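Local atomic coordinates of 4-phosphoerythronate dehydrogenase (Lactobacillus jensenii, PDB entry 4PRK), a protein that probably reduces pyruvate to D-lactate with NADH, as a D-lactate dehydrogenase of the D-isomer-specific 2-hydroxyacid dehydrogenase family. Residues E32-E37 against E59-K64; I152-I157 against V172-V177. All coordinates share one frame; numbering follows the deposited sequence.

Contact 1. Residues E32-E37 against E59-K64; sequences ESLSAE and EIVYKK
Leu34 and Ala36 meet Ile60 and Val61 in a small apolar contact that packs the loop following strand 26-30 against the first turn of helix 60-67. Val61 carries most of it by dividing its two methyls between the loop residues. The side chains of Val61 and Leu34 slide past each other in opposite directions, and Val61 CG1, anti to the backbone N (chi1 176°), lies 3.5 Å from Leu34 CD2, tighter than a usual carbon-carbon contact. Leu34 is itself turned with CG anti to its own N (chi1 171°), and CG as well as both methyls come up to that same CG1. The other methyl, Val61 CG2, sits 3.5 Å from Ala36 N and thus rests mainly on backbone. Beside it, the far end of Ile60 reaches the loop, with CD1 3.4 Å from Ala36 CB. Loop and helix both belong to the domain built on a five-stranded parallel sheet of order 2-1-3-4-5, a flavodoxin-like arrangement, as in the catalytic domain of related D-2-hydroxyacid dehydrogenases. An alanine in place of Val61 would remove both methyls and is likely to leave a gap beside the buried Leu34. Val39 touches both Leu34 and Val61, and Lys64, one turn along the helix, forms a salt bridge with Asp40. On the loop, Ser35 OG hydrogen-bonds Glu37 OE1 at 2.9 Å, approaching from above the carboxylate plane.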
loop_
_atom_site.group_PDB
_atom_site.type_symbol
_atom_site.label_atom_id
_atom_site.label_comp_id
_atom_site.label_asym_id
_atom_site.label_seq_id
_atom_site.Cartn_x
_atom_site.Cartn_y
_atom_site.Cartn_z
ATOM N N GLU A 32 6.764 40.032 -17.985
ATOM C CA GLU A 32 5.615 40.551 -17.285
ATOM C C GLU A 32 4.316 39.893 -17.691
ATOM O O GLU A 32 4.202 39.259 -18.761
ATOM C CB GLU A 32 5.502 42.086 -17.452
ATOM C CG GLU A 32 6.053 42.855 -16.260
ATOM C CD GLU A 32 5.719 42.153 -14.956
ATOM O OE1 GLU A 32 6.652 41.574 -14.354
ATOM O OE2 GLU A 32 4.520 42.117 -14.575
ATOM N N SER A 33 3.319 40.133 -16.859
ATOM C CA SER A 33 1.965 39.718 -17.129
ATOM C C SER A 33 1.373 40.520 -18.277
ATOM O O SER A 33 1.789 41.636 -18.569
ATOM C CB SER A 33 1.116 39.865 -15.878
ATOM O OG SER A 33 1.511 38.923 -14.908
ATOM N N LEU A 34 0.398 39.927 -18.937
ATOM C CA LEU A 34 -0.200 40.552 -20.084
ATOM C C LEU A 34 -0.799 41.877 -19.663
ATOM O O LEU A 34 -1.423 41.986 -18.626
ATOM C CB LEU A 34 -1.284 39.639 -20.643
ATOM C CG LEU A 34 -2.219 40.143 -21.734
ATOM C CD1 LEU A 34 -1.488 40.194 -23.061
ATOM C CD2 LEU A 34 -3.412 39.216 -21.823
ATOM N N SER A 35 -0.578 42.890 -20.481
ATOM C CA SER A 35 -1.116 44.213 -20.233
ATOM C C SER A 35 -1.162 44.979 -21.537
ATOM O O SER A 35 -0.568 44.576 -22.524
ATOM C CB SER A 35 -0.294 44.958 -19.180
ATOM O OG SER A 35 0.721 45.751 -19.760
ATOM N N ALA A 36 -1.829 46.117 -21.522
ATOM C CA ALA A 36 -1.971 46.904 -22.723
ATOM C C ALA A 36 -0.571 47.226 -23.197
ATOM O O ALA A 36 -0.329 47.369 -24.390
ATOM C CB ALA A 36 -2.739 48.175 -22.429
ATOM N N GLU A 37 0.344 47.353 -22.246
ATOM C CA GLU A 37 1.741 47.620 -22.534
ATOM C C GLU A 37 2.429 46.529 -23.350
ATOM O O GLU A 37 3.268 46.835 -24.186
ATOM C CB GLU A 37 2.507 47.837 -21.235
ATOM C CG GLU A 37 2.237 49.169 -20.564
ATOM C CD GLU A 37 2.074 49.043 -19.064
ATOM O OE1 GLU A 37 2.179 47.914 -18.552
ATOM O OE2 GLU A 37 1.843 50.073 -18.397
ATOM N N GLU A 59 -10.060 46.669 -21.739
ATOM C CA GLU A 59 -10.705 45.867 -22.781
ATOM C C GLU A 59 -9.895 45.773 -24.090
ATOM O O GLU A 59 -10.147 44.866 -24.900
ATOM C CB GLU A 59 -12.110 46.401 -23.061
ATOM C CG GLU A 59 -12.614 46.137 -24.476
ATOM C CD GLU A 59 -14.103 46.294 -24.600
ATOM O OE1 GLU A 59 -14.745 46.589 -23.576
ATOM O OE2 GLU A 59 -14.621 46.102 -25.717
ATOM N N ILE A 60 -8.938 46.690 -24.293
ATOM C CA ILE A 60 -8.176 46.781 -25.566
ATOM C C ILE A 60 -7.213 45.588 -25.716
ATOM O O ILE A 60 -6.911 45.138 -26.836
ATOM C CB ILE A 60 -7.455 48.161 -25.752
ATOM C CG1 ILE A 60 -6.014 48.190 -25.188
ATOM C CG2 ILE A 60 -8.307 49.296 -25.177
ATOM C CD1 ILE A 60 -5.879 48.144 -23.674
ATOM N N VAL A 61 -6.763 45.073 -24.569
ATOM C CA VAL A 61 -6.049 43.797 -24.506
ATOM C C VAL A 61 -6.908 42.675 -25.150
ATOM O O VAL A 61 -6.480 42.024 -26.124
ATOM C CB VAL A 61 -5.679 43.463 -23.045
ATOM C CG1 VAL A 61 -5.020 42.088 -22.956
ATOM C CG2 VAL A 61 -4.797 44.570 -22.447
ATOM N N TYR A 62 -8.128 42.499 -24.637
ATOM C CA TYR A 62 -9.062 41.505 -25.162
ATOM C C TYR A 62 -9.429 41.772 -26.627
ATOM O O TYR A 62 -9.482 40.832 -27.425
ATOM C CB TYR A 62 -10.361 41.455 -24.345
ATOM C CG TYR A 62 -10.206 41.113 -22.879
ATOM C CD1 TYR A 62 -9.984 42.114 -21.940
ATOM C CD2 TYR A 62 -10.327 39.800 -22.423
ATOM C CE1 TYR A 62 -9.858 41.833 -20.592
ATOM C CE2 TYR A 62 -10.214 39.505 -21.066
ATOM C CZ TYR A 62 -9.968 40.536 -20.151
ATOM O OH TYR A 62 -9.843 40.296 -18.797
ATOM N N LYS A 63 -9.710 43.032 -26.980
ATOM C CA LYS A 63 -9.995 43.370 -28.381
ATOM C C LYS A 63 -8.823 42.939 -29.234
ATOM O O LYS A 63 -9.001 42.300 -30.273
ATOM C CB LYS A 63 -10.264 44.875 -28.597
ATOM C CG LYS A 63 -10.423 45.257 -30.079
ATOM C CD LYS A 63 -10.903 46.686 -30.314
ATOM C CE LYS A 63 -12.340 46.867 -29.842
ATOM N NZ LYS A 63 -12.989 48.100 -30.364
ATOM N N LYS A 64 -7.625 43.279 -28.771
ATOM C CA LYS A 64 -6.404 43.015 -29.527
ATOM C C LYS A 64 -5.979 41.532 -29.643
ATOM O O LYS A 64 -5.430 41.139 -30.677
ATOM C CB LYS A 64 -5.279 43.876 -28.975
ATOM C CG LYS A 64 -5.515 45.339 -29.288
ATOM C CD LYS A 64 -4.530 46.224 -28.563
ATOM C CE LYS A 64 -3.802 47.136 -29.537
ATOM N NZ LYS A 64 -2.524 47.592 -28.943
#

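Contact 2. Residues I152-I157 against V172-V177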
loop_
_atom_site.group_PDB
_atom_site.type_symbol
_atom_site.label_atom_id
_atom_site.label_comp_id
_atom_site.label_asym_id
_atom_site.label_seq_id
_atom_site.Cartn_x
_atom_site.Cartn_y
_atom_site.Cartn_z
ATOM N N ILE A 152 -11.282 17.098 6.583
ATOM C CA ILE A 152 -12.487 17.936 6.455
ATOM C C ILE A 152 -12.584 18.352 5.020
ATOM O O ILE A 152 -11.857 19.224 4.583
ATOM C CB ILE A 152 -12.428 19.199 7.318
ATOM C CG1 ILE A 152 -12.119 18.851 8.778
ATOM C CG2 ILE A 152 -13.779 19.921 7.247
ATOM C CD1 ILE A 152 -13.057 17.815 9.347
ATOM N N GLY A 153 -13.443 17.704 4.259
ATOM C CA GLY A 153 -13.307 17.750 2.803
ATOM C C GLY A 153 -12.357 16.657 2.304
ATOM O O GLY A 153 -11.454 16.228 3.012
ATOM N N VAL A 154 -12.583 16.181 1.088
ATOM C CA VAL A 154 -11.675 15.225 0.447
ATOM C C VAL A 154 -11.116 15.805 -0.859
ATOM O O VAL A 154 -10.064 16.475 -0.842
ATOM C CB VAL A 154 -12.396 13.889 0.222
ATOM C CG1 VAL A 154 -11.453 12.892 -0.446
ATOM C CG2 VAL A 154 -12.914 13.376 1.567
ATOM N N GLY A 155 -11.838 15.645 -1.975
ATOM C CA GLY A 155 -11.312 16.105 -3.263
ATOM C C GLY A 155 -10.106 15.259 -3.686
ATOM O O GLY A 155 -9.715 14.256 -3.003
ATOM N N HIS A 156 -9.510 15.662 -4.797
ATOM C CA HIS A 156 -8.313 15.003 -5.359
ATOM C C HIS A 156 -7.160 15.001 -4.353
ATOM O O HIS A 156 -6.492 14.020 -4.221
ATOM C CB HIS A 156 -7.794 15.732 -6.609
ATOM C CG HIS A 156 -8.723 15.731 -7.779
ATOM N ND1 HIS A 156 -9.026 14.585 -8.497
ATOM C CD2 HIS A 156 -9.327 16.755 -8.435
ATOM C CE1 HIS A 156 -9.824 14.898 -9.508
ATOM N NE2 HIS A 156 -10.009 16.210 -9.501
ATOM N N ILE A 157 -6.945 16.102 -3.632
ATOM C CA ILE A 157 -5.842 16.222 -2.653
ATOM C C ILE A 157 -6.046 15.382 -1.375
ATOM O O ILE A 157 -5.149 14.601 -0.917
ATOM C CB ILE A 157 -5.586 17.701 -2.347
ATOM C CG1 ILE A 157 -5.082 18.374 -3.607
ATOM C CG2 ILE A 157 -4.578 17.898 -1.243
ATOM C CD1 ILE A 157 -4.975 19.878 -3.488
ATOM N N VAL A 172 -8.300 6.311 8.581
ATOM C CA VAL A 172 -8.630 7.602 8.033
ATOM C C VAL A 172 -10.153 7.794 7.967
ATOM O O VAL A 172 -10.857 6.977 7.392
ATOM C CB VAL A 172 -8.071 7.771 6.606
ATOM C CG1 VAL A 172 -8.411 9.162 6.033
ATOM C CG2 VAL A 172 -6.597 7.542 6.608
ATOM N N LEU A 173 -10.617 8.905 8.527
ATOM C CA LEU A 173 -12.002 9.318 8.502
ATOM C C LEU A 173 -12.080 10.596 7.720
ATOM O O LEU A 173 -11.148 11.398 7.758
ATOM C CB LEU A 173 -12.508 9.637 9.923
ATOM C CG LEU A 173 -12.519 8.534 10.976
ATOM C CD1 LEU A 173 -12.835 9.056 12.343
ATOM C CD2 LEU A 173 -13.531 7.454 10.583
ATOM N N ALA A 174 -13.195 10.807 7.031
ATOM C CA ALA A 174 -13.386 12.048 6.305
ATOM C C ALA A 174 -14.822 12.553 6.383
ATOM O O ALA A 174 -15.750 11.759 6.281
ATOM C CB ALA A 174 -13.001 11.835 4.843
ATOM N N TYR A 175 -14.986 13.867 6.544
ATOM C CA TYR A 175 -16.272 14.535 6.433
ATOM C C TYR A 175 -16.376 15.099 5.041
ATOM O O TYR A 175 -15.452 15.726 4.562
ATOM C CB TYR A 175 -16.447 15.688 7.450
ATOM C CG TYR A 175 -17.746 16.468 7.148
ATOM C CD1 TYR A 175 -18.978 15.844 7.277
ATOM C CD2 TYR A 175 -17.725 17.762 6.665
ATOM C CE1 TYR A 175 -20.139 16.495 6.969
ATOM C CE2 TYR A 175 -18.891 18.426 6.389
ATOM C CZ TYR A 175 -20.093 17.779 6.552
ATOM O OH TYR A 175 -21.295 18.388 6.244
ATOM N N ASP A 176 -17.492 14.877 4.363
ATOM C CA ASP A 176 -17.705 15.525 3.075
ATOM C C ASP A 176 -19.193 15.650 2.749
ATOM O O ASP A 176 -19.998 14.953 3.324
ATOM C CB ASP A 176 -16.955 14.770 1.956
ATOM C CG ASP A 176 -16.636 15.675 0.736
ATOM O OD1 ASP A 176 -17.325 16.683 0.466
ATOM O OD2 ASP A 176 -15.697 15.373 0.015
ATOM N N VAL A 177 -19.530 16.503 1.807
ATOM C CA VAL A 177 -20.913 16.727 1.450
ATOM C C VAL A 177 -21.248 16.073 0.119
ATOM O O VAL A 177 -22.362 16.219 -0.340
ATOM C CB VAL A 177 -21.309 18.237 1.450
ATOM C CG1 VAL A 177 -21.283 18.797 2.860
ATOM C CG2 VAL A 177 -20.404 19.067 0.551
#
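Gly153 N donates to Tyr175 O at 2.8 Å, the firmer of two hydrogen bonds that join the strand-to-helix turn to the end of the next strand. The bond continues the parallel pairing of Ile152 with Tyr175. With CG anti to the backbone N (chi1 -156°), the carboxylate of Asp176 is carried across to the turn, where its side chain crosses that of Val154 at about a right angle and OD2 accepts a weak bond from Val154 N, 3.4 Å and 134° at the hydrogen. The other carboxylate oxygen, Asp176 OD1, takes Val177 N on its anti side at 2.6 Å, which limits rotation of the group. Apolar contacts lie alongside. Val154 CG2 packs on Ala174 CB at 3.6 Å, and Ile152 CD1 lies 4.4 Å from Tyr175 CB. The backbone angles of Gly153 would jam any side chain against Ile152 O. Gly153 and Gly155 fit a GxGxxG dinucleotide-binding turn, and Asp176 sits where NAD-dependent Rossmann enzymes commonly carry an acidic residue for the adenosine ribose. The contact thus closes the beta-alpha-beta unit of strand 148-152, helix 155-167 and strand 171-175, with strand 201-204 flanking Ile152 and strand 188-189 flanking Val172.

From the N terminus, the chain first forms strand 2-6, helix 10-23 and strand 26-30, then enters the loop of contact 1. That contact closes a 21-residue excursion through strand 47-50, which brings helix 60-67 back against the loop within the five-stranded domain. The chain completes the first sheet with strands 72-75 and 94-96 before it enters the seven-stranded NAD-binding domain, where contact 2 spans 14 residues, mostly helix 155-167, and ties the two ends of a beta-alpha-beta crossover together. The two loops follow in series and neither nest nor cross. They lie on opposite sides of the chain's centre, about 40 Å apart between centres and about 23 Å between nearest atoms, each internal to its own domain.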